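Local coordinates for protein betainyl-CoA thiolase (Pseudomonas putida, PDB 2HLJ) that probably cleaves or transfers acyl groups of acyl-CoA thioesters, as a hotdog-fold enzyme related to thioesterases, at residues T80-L83 with R89-V92. Numbering follows the deposited sequence. Where two conformers were deposited one is given.
Sequences TQIL and RLHV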
loop_
_atom_site.group_PDB
_atom_site.type_symbol
_atom_site.label_atom_id
_atom_site.label_comp_id
_atom_site.label_asym_id
_atom_site.label_seq_id
_atom_site.Cartn_x
_atom_site.Cartn_y
_atom_site.Cartn_z
ATOM N N THR A 80 16.137 3.756 -0.797
ATOM C CA THR A 80 15.745 2.560 -1.535
ATOM C C THR A 80 16.919 1.586 -1.548
ATOM O O THR A 80 18.051 1.982 -1.820
ATOM C CB THR A 80 15.317 2.879 -2.949
ATOM O OG1 THR A 80 14.253 3.867 -2.963
ATOM C CG2 THR A 80 14.878 1.613 -3.660
ATOM N N GLN A 81 16.645 0.341 -1.194
ATOM C CA GLN A 81 17.612 -0.766 -1.345
ATOM C C GLN A 81 17.045 -1.871 -2.232
ATOM O O GLN A 81 15.830 -2.186 -2.201
ATOM C CB GLN A 81 17.950 -1.377 -0.014
ATOM C CG GLN A 81 18.485 -0.416 0.991
ATOM C CD GLN A 81 19.075 -1.130 2.213
ATOM O OE1 GLN A 81 19.864 -2.050 2.073
ATOM N NE2 GLN A 81 18.701 -0.675 3.407
ATOM N N ILE A 82 17.935 -2.465 -3.015
ATOM C CA ILE A 82 17.613 -3.600 -3.842
ATOM C C ILE A 82 17.976 -4.821 -3.005
ATOM O O ILE A 82 19.126 -5.006 -2.640
ATOM C CB ILE A 82 18.374 -3.535 -5.203
ATOM C CG1 ILE A 82 17.850 -2.336 -6.010
ATOM C CG2 ILE A 82 18.200 -4.832 -6.002
ATOM C CD1 ILE A 82 18.713 -1.968 -7.175
ATOM N N LEU A 83 16.974 -5.630 -2.683
ATOM C CA LEU A 83 17.164 -6.793 -1.843
ATOM C C LEU A 83 17.536 -8.010 -2.659
ATOM O O LEU A 83 18.123 -8.942 -2.133
ATOM C CB LEU A 83 15.894 -7.091 -1.065
ATOM C CG LEU A 83 15.355 -5.913 -0.278
ATOM C CD1 LEU A 83 14.003 -6.269 0.315
ATOM C CD2 LEU A 83 16.387 -5.493 0.757
ATOM N N ARG A 89 12.052 -10.308 -12.014
ATOM C CA ARG A 89 11.474 -9.723 -10.797
ATOM C C ARG A 89 12.505 -8.912 -10.043
ATOM O O ARG A 89 13.658 -9.233 -10.068
ATOM C CB ARG A 89 10.891 -10.812 -9.874
ATOM C CG ARG A 89 9.510 -11.333 -10.309
ATOM C CD ARG A 89 9.207 -12.700 -9.707
ATOM N NE ARG A 89 10.081 -13.657 -10.339
ATOM C CZ ARG A 89 9.761 -14.410 -11.386
ATOM N NH1 ARG A 89 8.533 -14.401 -11.898
ATOM N NH2 ARG A 89 10.687 -15.198 -11.904
ATOM N N LEU A 90 12.061 -7.813 -9.431
ATOM C CA LEU A 90 12.911 -7.004 -8.586
ATOM C C LEU A 90 12.339 -6.997 -7.162
ATOM O O LEU A 90 11.150 -6.811 -6.982
ATOM C CB LEU A 90 12.994 -5.597 -9.173
ATOM C CG LEU A 90 13.948 -4.598 -8.539
ATOM C CD1 LEU A 90 15.391 -5.099 -8.509
ATOM C CD2 LEU A 90 13.838 -3.252 -9.285
ATOM N N HIS A 91 13.197 -7.241 -6.170
ATOM C CA HIS A 91 12.792 -7.243 -4.758
ATOM C C HIS A 91 13.399 -5.977 -4.136
ATOM O O HIS A 91 14.616 -5.818 -4.115
ATOM C CB HIS A 91 13.273 -8.540 -4.120
ATOM C CG HIS A 91 12.781 -8.773 -2.728
ATOM N ND1 HIS A 91 13.327 -9.738 -1.913
ATOM C CD2 HIS A 91 11.798 -8.181 -2.005
ATOM C CE1 HIS A 91 12.694 -9.739 -0.750
ATOM N NE2 HIS A 91 11.762 -8.805 -0.782
ATOM N N VAL A 92 12.551 -5.055 -3.694
ATOM C CA VAL A 92 12.996 -3.743 -3.232
ATOM C C VAL A 92 12.435 -3.346 -1.867
ATOM O O VAL A 92 11.436 -3.889 -1.417
ATOM C CB VAL A 92 12.627 -2.631 -4.251
ATOM C CG1 VAL A 92 13.251 -2.954 -5.599
ATOM C CG2 VAL A 92 11.132 -2.498 -4.382
#
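One face of the His91 imidazole is covered by Leu83, whose CD1 methyl lies 3.7 Å from the ring centroid, over the plane but displaced toward the rim near NE2. A leucine suits this place, because its methyl can rest on the ring face in a CH-pi contact while NE2 keeps its hydrogen bond to Glu109 on strand 104-114. The ring reaches this place because chi1 of -172° sets CG opposite the backbone nitrogen, turning a face to Leu83. The backbones join at the same two residues: Leu83 N donates to His91 O at 2.8 Å. Next along the hairpin, Ile82 and Val92 form a non-hydrogen-bonded antiparallel pair, and Val92 CA approaches Gln81 O at 3.4 Å in a CA-H...O contact. On the face of Ile82 and Val92, Ile82 suits packing against Leu133 of helix 127-138; its CG2 lies 3.8 Å from Leu90 CD1 in one of two Leu90 conformers, a doubtful contact. Without the ring, as with an alanine here, the Leu83 methyl would probably lose its aromatic platform and Glu109 this hydrogen-bond partner. The hairpin of strands 75-85 and 89-98 thus has an oily, helix-covered face, consistent with a hotdog fold, and another where a polar ring serves both leucine and carboxylate.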